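Sphingomyelinase-c (Listeria ivanovii, PDB 1ZWX) belongs to the endonuclease/exonuclease/phosphatase family and has the DNase I-like fold, in which two mixed beta-sheets carry helices on their flanks. Local coordinates at residues 40-43 with 44-47; 31-34 with 35-39; 138-142 with 143-147. One frame throughout, in Å; residues are numbered along the deposited sequence.

Contact 1: residues 40-43 with 44-47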
loop_
_atom_site.group_PDB
_atom_site.type_symbol
_atom_site.label_atom_id
_atom_site.label_comp_id
_atom_site.label_asym_id
_atom_site.label_seq_id
_atom_site.Cartn_x
_atom_site.Cartn_y
_atom_site.Cartn_z
ATOM N N GLN A 40 3.071 -16.852 -3.359
ATOM C CA GLN A 40 4.157 -17.845 -3.562
ATOM C C GLN A 40 5.526 -17.231 -3.806
ATOM O O GLN A 40 6.527 -17.952 -3.887
ATOM C CB GLN A 40 3.833 -18.753 -4.760
ATOM C CG GLN A 40 2.630 -19.679 -4.524
ATOM C CD GLN A 40 2.085 -20.294 -5.808
ATOM O OE1 GLN A 40 2.640 -20.133 -6.909
ATOM N NE2 GLN A 40 0.987 -20.995 -5.670
ATOM N N ALA A 41 5.589 -15.905 -3.931
ATOM C CA ALA A 41 6.832 -15.237 -4.332
ATOM C C ALA A 41 7.765 -15.079 -3.118
ATOM O O ALA A 41 7.306 -14.924 -1.980
ATOM C CB ALA A 41 6.542 -13.863 -4.943
ATOM N N ASP A 42 9.065 -15.107 -3.394
ATOM C CA ASP A 42 10.078 -14.929 -2.354
ATOM C C ASP A 42 9.994 -13.572 -1.664
ATOM O O ASP A 42 10.225 -13.487 -0.445
ATOM C CB ASP A 42 11.469 -15.188 -2.916
ATOM C CG ASP A 42 11.726 -16.675 -3.173
ATOM O OD1 ASP A 42 10.950 -17.529 -2.668
ATOM O OD2 ASP A 42 12.707 -16.987 -3.884
ATOM N N TYR A 43 9.623 -12.516 -2.410
ATOM C CA TYR A 43 9.589 -11.189 -1.805
ATOM C C TYR A 43 8.537 -11.085 -0.704
ATOM O O TYR A 43 8.623 -10.209 0.157
ATOM C CB TYR A 43 9.438 -10.077 -2.861
ATOM C CG TYR A 43 8.010 -9.869 -3.353
ATOM C CD1 TYR A 43 7.123 -9.030 -2.660
ATOM C CD2 TYR A 43 7.555 -10.492 -4.520
ATOM C CE1 TYR A 43 5.818 -8.832 -3.109
ATOM C CE2 TYR A 43 6.245 -10.289 -4.981
ATOM C CZ TYR A 43 5.386 -9.472 -4.274
ATOM O OH TYR A 43 4.088 -9.278 -4.725
ATOM N N MET A 44 7.559 -11.988 -0.713
ATOM C CA MET A 44 6.523 -12.002 0.318
ATOM C C MET A 44 6.931 -12.740 1.593
ATOM O O MET A 44 6.253 -12.644 2.605
ATOM C CB MET A 44 5.205 -12.547 -0.236
ATOM C CG MET A 44 4.483 -11.503 -1.096
ATOM S SD MET A 44 3.858 -10.156 -0.042
ATOM C CE MET A 44 2.768 -9.268 -1.171
ATOM N N LYS A 45 8.047 -13.448 1.540
ATOM C CA LYS A 45 8.540 -14.173 2.738
ATOM C C LYS A 45 9.395 -13.265 3.625
ATOM O O LYS A 45 9.906 -12.234 3.178
ATOM C CB LYS A 45 9.391 -15.369 2.308
ATOM C CG LYS A 45 8.705 -16.306 1.341
ATOM C CD LYS A 45 9.686 -17.343 0.799
ATOM C CE LYS A 45 8.995 -18.324 -0.154
ATOM N NZ LYS A 45 7.653 -18.784 0.327
ATOM N N ASN A 46 9.547 -13.665 4.886
ATOM C CA ASN A 46 10.504 -13.053 5.803
ATOM C C ASN A 46 10.232 -11.586 6.165
ATOM O O ASN A 46 11.173 -10.822 6.431
ATOM C CB ASN A 46 11.934 -13.213 5.283
ATOM C CG ASN A 46 12.260 -14.638 4.902
ATOM O OD1 ASN A 46 11.920 -15.594 5.635
ATOM N ND2 ASN A 46 12.895 -14.804 3.722
ATOM N N ASN A 47 8.957 -11.192 6.193
ATOM C CA ASN A 47 8.597 -9.846 6.652
ATOM C C ASN A 47 8.000 -9.931 8.032
ATOM O O ASN A 47 7.388 -10.939 8.363
ATOM C CB ASN A 47 7.563 -9.213 5.672
ATOM C CG ASN A 47 8.150 -8.985 4.291
ATOM O OD1 ASN A 47 7.826 -9.701 3.311
ATOM N ND2 ASN A 47 9.052 -8.029 4.195
HETATM O O HOH W 1 6.356 -20.353 -2.049
HETATM O O HOH W 2 6.021 -16.494 -0.486
#

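Contact 2: residues 31-34 with 35-39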
loop_
_atom_site.group_PDB
_atom_site.type_symbol
_atom_site.label_atom_id
_atom_site.label_comp_id
_atom_site.label_asym_id
_atom_site.label_seq_id
_atom_site.Cartn_x
_atom_site.Cartn_y
_atom_site.Cartn_z
ATOM N N GLN A 31 -6.243 -11.651 -12.179
ATOM C CA GLN A 31 -6.405 -11.389 -10.735
ATOM C C GLN A 31 -6.341 -12.663 -9.878
ATOM O O GLN A 31 -5.588 -12.728 -8.891
ATOM C CB GLN A 31 -7.716 -10.610 -10.445
ATOM C CG GLN A 31 -7.711 -9.163 -11.041
ATOM C CD GLN A 31 -8.422 -9.056 -12.387
ATOM O OE1 GLN A 31 -8.120 -9.812 -13.308
ATOM N NE2 GLN A 31 -9.338 -8.064 -12.524
ATOM N N MET A 32 -7.136 -13.670 -10.231
ATOM C CA MET A 32 -7.134 -14.912 -9.446
ATOM C C MET A 32 -5.788 -15.639 -9.444
ATOM O O MET A 32 -5.361 -16.181 -8.418
ATOM C CB MET A 32 -8.245 -15.859 -9.915
ATOM C CG MET A 32 -9.633 -15.285 -9.754
ATOM S SD MET A 32 -10.149 -14.936 -8.061
ATOM C CE MET A 32 -10.104 -16.498 -7.189
ATOM N N HIS A 33 -5.122 -15.648 -10.591
ATOM C CA HIS A 33 -3.875 -16.351 -10.708
ATOM C C HIS A 33 -2.746 -15.582 -9.988
ATOM O O HIS A 33 -1.851 -16.181 -9.360
ATOM C CB HIS A 33 -3.533 -16.558 -12.169
ATOM C CG HIS A 33 -2.264 -17.324 -12.388
ATOM N ND1 HIS A 33 -2.013 -18.542 -11.790
ATOM C CD2 HIS A 33 -1.181 -17.047 -13.149
ATOM C CE1 HIS A 33 -0.823 -18.978 -12.169
ATOM N NE2 HIS A 33 -0.304 -18.094 -13.002
ATOM N N ARG A 34 -2.809 -14.259 -10.071
ATOM C CA ARG A 34 -1.774 -13.432 -9.461
ATOM C C ARG A 34 -1.908 -13.472 -7.951
ATOM O O ARG A 34 -0.906 -13.309 -7.265
ATOM C CB ARG A 34 -1.788 -12.007 -10.012
ATOM C CG ARG A 34 -1.177 -11.890 -11.418
ATOM C CD ARG A 34 -1.007 -10.427 -11.861
ATOM N NE ARG A 34 -2.298 -9.793 -12.121
ATOM C CZ ARG A 34 -2.816 -8.782 -11.412
ATOM N NH1 ARG A 34 -2.143 -8.237 -10.395
ATOM N NH2 ARG A 34 -4.011 -8.306 -11.726
ATOM N N ALA A 35 -3.120 -13.704 -7.436
ATOM C CA ALA A 35 -3.324 -13.922 -6.011
ATOM C C ALA A 35 -2.511 -15.137 -5.509
ATOM O O ALA A 35 -2.097 -15.163 -4.338
ATOM C CB ALA A 35 -4.815 -14.099 -5.678
ATOM N N ASP A 36 -2.284 -16.123 -6.391
ATOM C CA ASP A 36 -1.411 -17.269 -6.073
ATOM C C ASP A 36 0.052 -16.948 -6.254
ATOM O O ASP A 36 0.863 -17.239 -5.366
ATOM C CB ASP A 36 -1.777 -18.507 -6.914
ATOM C CG ASP A 36 -3.127 -19.071 -6.576
ATOM O OD1 ASP A 36 -3.618 -18.866 -5.454
ATOM O OD2 ASP A 36 -3.738 -19.746 -7.444
ATOM N N LEU A 37 0.399 -16.348 -7.393
ATOM C CA LEU A 37 1.775 -16.008 -7.725
ATOM C C LEU A 37 2.423 -15.096 -6.675
ATOM O O LEU A 37 3.580 -15.301 -6.266
ATOM C CB LEU A 37 1.846 -15.316 -9.084
ATOM C CG LEU A 37 1.571 -16.139 -10.353
ATOM C CD1 LEU A 37 1.942 -15.283 -11.560
ATOM C CD2 LEU A 37 2.385 -17.472 -10.330
ATOM N N ILE A 38 1.674 -14.077 -6.272
ATOM C CA ILE A 38 2.165 -13.107 -5.299
ATOM C C ILE A 38 2.441 -13.792 -3.946
ATOM O O ILE A 38 3.492 -13.570 -3.349
ATOM C CB ILE A 38 1.157 -11.924 -5.111
ATOM C CG1 ILE A 38 1.133 -11.010 -6.345
ATOM C CG2 ILE A 38 1.466 -11.136 -3.819
ATOM C CD1 ILE A 38 -0.154 -10.118 -6.385
ATOM N N ALA A 39 1.488 -14.576 -3.449
ATOM C CA ALA A 39 1.649 -15.247 -2.158
ATOM C C ALA A 39 2.751 -16.333 -2.169
ATOM O O ALA A 39 3.312 -16.659 -1.097
ATOM C CB ALA A 39 0.328 -15.825 -1.678
HETATM O O HOH W 3 -3.564 -19.767 -10.059
#

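Contact 3: residues 138-142 with 143-147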
loop_
_atom_site.group_PDB
_atom_site.type_symbol
_atom_site.label_atom_id
_atom_site.label_comp_id
_atom_site.label_asym_id
_atom_site.label_seq_id
_atom_site.Cartn_x
_atom_site.Cartn_y
_atom_site.Cartn_z
ATOM N N ILE A 138 0.857 -4.069 16.705
ATOM C CA ILE A 138 1.290 -5.451 16.855
ATOM C C ILE A 138 2.264 -5.518 18.035
ATOM O O ILE A 138 2.904 -4.517 18.380
ATOM C CB ILE A 138 1.991 -6.043 15.576
ATOM C CG1 ILE A 138 3.264 -5.300 15.221
ATOM C CG2 ILE A 138 1.029 -6.041 14.319
ATOM C CD1 ILE A 138 4.438 -6.228 14.970
ATOM N N MET A 139 2.404 -6.717 18.598
ATOM C CA MET A 139 3.446 -6.996 19.599
ATOM C C MET A 139 4.406 -8.019 19.049
ATOM O O MET A 139 3.993 -9.143 18.653
ATOM C CB MET A 139 2.794 -7.496 20.886
ATOM C CG MET A 139 1.922 -6.469 21.591
ATOM S SD MET A 139 2.958 -5.087 22.228
ATOM C CE MET A 139 4.010 -5.960 23.390
ATOM N N LYS A 140 5.678 -7.638 19.009
ATOM C CA LYS A 140 6.744 -8.528 18.625
ATOM C C LYS A 140 7.682 -8.712 19.846
ATOM O O LYS A 140 8.410 -7.793 20.218
ATOM C CB LYS A 140 7.526 -7.978 17.438
ATOM C CG LYS A 140 8.633 -8.906 16.917
ATOM C CD LYS A 140 9.469 -8.237 15.837
ATOM C CE LYS A 140 10.635 -9.111 15.374
ATOM N NZ LYS A 140 11.456 -8.601 14.248
ATOM N N ASN A 141 7.636 -9.897 20.451
ATOM C CA ASN A 141 8.576 -10.260 21.524
ATOM C C ASN A 141 8.623 -9.197 22.628
ATOM O O ASN A 141 9.711 -8.770 23.026
ATOM C CB ASN A 141 9.962 -10.533 20.939
ATOM C CG ASN A 141 9.957 -11.680 19.906
ATOM O OD1 ASN A 141 9.158 -12.608 20.005
ATOM N ND2 ASN A 141 10.828 -11.587 18.895
ATOM N N GLY A 142 7.449 -8.740 23.061
ATOM C CA GLY A 142 7.313 -7.832 24.202
ATOM C C GLY A 142 7.356 -6.361 23.815
ATOM O O GLY A 142 7.276 -5.468 24.690
ATOM N N LYS A 143 7.462 -6.115 22.507
ATOM C CA LYS A 143 7.689 -4.762 21.989
ATOM C C LYS A 143 6.585 -4.341 21.013
ATOM O O LYS A 143 6.250 -5.089 20.090
ATOM C CB LYS A 143 9.048 -4.734 21.295
ATOM C CG LYS A 143 10.219 -4.966 22.263
ATOM C CD LYS A 143 11.539 -5.158 21.531
ATOM C CE LYS A 143 11.511 -6.385 20.648
ATOM N NZ LYS A 143 12.693 -6.506 19.741
ATOM N N PRO A 144 6.033 -3.130 21.209
ATOM C CA PRO A 144 4.971 -2.647 20.323
ATOM C C PRO A 144 5.469 -1.975 19.040
ATOM O O PRO A 144 6.538 -1.294 19.015
ATOM C CB PRO A 144 4.217 -1.659 21.196
ATOM C CG PRO A 144 5.292 -1.134 22.204
ATOM C CD PRO A 144 6.402 -2.144 22.254
ATOM N N TYR A 145 4.694 -2.169 17.970
ATOM C CA TYR A 145 4.987 -1.544 16.674
ATOM C C TYR A 145 3.655 -1.097 16.112
ATOM O O TYR A 145 2.659 -1.811 16.235
ATOM C CB TYR A 145 5.708 -2.481 15.698
ATOM C CG TYR A 145 7.074 -2.928 16.149
ATOM C CD1 TYR A 145 8.222 -2.333 15.670
ATOM C CD2 TYR A 145 7.209 -3.977 17.072
ATOM C CE1 TYR A 145 9.508 -2.760 16.107
ATOM C CE2 TYR A 145 8.461 -4.402 17.506
ATOM C CZ TYR A 145 9.595 -3.812 17.028
ATOM O OH TYR A 145 10.810 -4.268 17.483
ATOM N N HIS A 146 3.624 0.135 15.587
ATOM C CA HIS A 146 2.387 0.746 15.078
ATOM C C HIS A 146 2.557 0.909 13.566
ATOM O O HIS A 146 3.600 1.386 13.090
ATOM C CB HIS A 146 2.091 2.096 15.768
ATOM C CG HIS A 146 2.033 2.007 17.269
ATOM N ND1 HIS A 146 0.844 1.957 17.957
ATOM C CD2 HIS A 146 3.017 1.940 18.205
ATOM C CE1 HIS A 146 1.092 1.876 19.260
ATOM N NE2 HIS A 146 2.400 1.886 19.435
ATOM N N ILE A 147 1.555 0.452 12.804
ATOM C CA ILE A 147 1.679 0.457 11.337
ATOM C C ILE A 147 0.387 1.018 10.777
ATOM O O ILE A 147 -0.705 0.567 11.149
ATOM C CB ILE A 147 1.924 -0.945 10.713
ATOM C CG1 ILE A 147 3.255 -1.538 11.180
ATOM C CG2 ILE A 147 1.917 -0.864 9.174
ATOM C CD1 ILE A 147 3.068 -2.470 12.428
HETATM O O HOH W 4 12.709 -9.095 18.805
#

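Contact 1: residues 40-43 with 44-47
The ring of Tyr-43 takes Met-44 over one face: Met-44 CG lies 4.0 Å from the Tyr-43 ring centroid and 25° off the normal, displaced toward the rim on the CE1 side, a CH-pi contact. The sulfur comes in obliquely, Met-44 SD being 4.7 Å from the same centroid, which adds a Met-aromatic contact, and the chain, bent at chi2 and extended beyond, brings Met-44 CE to 3.6 Å from Tyr-43 CE1. Chi1 of 80° puts the tyrosine CG between its own N and carbonyl carbon, and the ring thereby runs alongside the methionine chain. Phe-288 meets this ring edge-to-face, and His-16 nearly at right angles. Two backbone bonds tighten the turn, Met-44 N to Ala-41 O (3.2 Å) and Lys-45 N to Asp-42 O (2.9 Å). The extended chain of Lys-45 passes slantwise over Asp-42, its CE 3.3 Å from Asp-42 OD1, and turns only at its last bond; NZ stops 4.6 Å from that oxygen. Instead NZ donates to two waters, one of which donates to Gln-40 O. Successive i to i+3 bonds mark a short 3-10 turn, here in the helix-to-strand connection of a beta-alpha-beta unit, where Met-44 also packs on Val-50 and Leu-52.

Contact 2: residues 31-34 with 35-39
His-33 and Leu-37, one helical turn apart, meet side chain to side chain. With chi1 at -178°, the bond beyond CB sets CG opposite the backbone N, and the imidazole swings along the helix toward Leu-37. His-33 CD2 comes 3.9 Å from Leu-37 CD1 and His-33 NE2 3.8 Å from Leu-37 CG, while CE1 faces CD2 of the leucine. The branch point of Leu-37 therefore sits over one face of the ring, its CG 22° off the ring normal and shifted toward the rim: a CH-pi contact. At the edge, in the ring plane, His-33 ND1 is 2.6 Å from a water, and that water donates to Asp-36 OD2. It spans a separation of 4.8 Å between His-33 ND1 and Asp-36 OD2. The leucine and the water probably both help to set the ring, which also touches Trp-274.

The backbone beneath is regular helix. Leu-37 N donates to His-33 O (3.0 Å, 165° at the hydrogen), and the same oxygen takes a weak second bond from Asp-36 N. Ile-38 N binds Arg-34 O at 2.9 Å, and Ile-38 CG1 presses to 3.2 Å from that oxygen, a tight fit for a carbon.

The polar ends reach beyond the segments. Arg-34 spends its guanidinium on backbone oxygens of Trp-29, Tyr-19, Val-18 and Phe-288; Asp-36 pairs with Arg-63 and Asn-67. Helix 31-39 is thus set between its neighbours: Gln-31, Met-32, Ala-35 and Ala-39 contact helix 58-67, Arg-34 and Ile-38 rest on strand 12-20, and His-33, Arg-34 and Leu-37 touch Trp-274 of strand 274-278.

Contact 3: residues 138-142 with 143-147
Four backbone hydrogen bonds join the two strands. Ile-138 and Tyr-145 exchange a pair, Ile-138 N to Tyr-145 O at 2.9 Å and Tyr-145 N to Ile-138 O at 3.0 Å. Lys-140 and Lys-143 form the second: Lys-140 N to Lys-143 O is 2.8 Å and straight (167°), whereas the turn-closing bond back, Lys-143 N to Lys-140 O, is more bent (141°). Between them, the non-hydrogen-bonded pair Met-139 and Pro-144 adds CA-H...O contacts, Pro-144 CA to Ile-138 O and Met-139 CA to Lys-143 O, both 3.4 Å.

Apolar contacts fall on both faces. On the Tyr-145 face, Ile-138 CG1 lies 3.8 Å from Tyr-145 CB, and Lys-140 CB reaches Tyr-145 CE2 at 3.7 Å. On the other, the doubly bent chain of Met-139 folds its SD against Pro-144 CB.

Among polar tips, one water accepts from both Asn-141 ND2 and Lys-143 NZ, while Lys-140 NZ is engaged by Asp-48 in a salt bridge. Asn-141 and Gly-142, both with positive phi, make the type I' turn. This is a classic two-residue beta hairpin, joining adjacent strands 132-140 and 143-151 of one of the two main sheets.

From the N terminus the contacts come in series, none enclosing or crossing another. Contact 2 lies within helix 31-39, and contact 1 follows directly, turning the chain from that helix toward strand 49-55. Their junction is close: Met-44 CG lies 3.2 Å from Ile-38 O. Together they make up much of the link between strands 12-20 and 49-55, neighbours in one six-stranded sheet. Contact 3 comes much later and closes a hairpin in the other six-stranded sheet; its nearest atoms are about 7 Å from contact 1 and about 17 Å from contact 2. A salt bridge from contact 3 reaches the residue just ahead of strand 49-55.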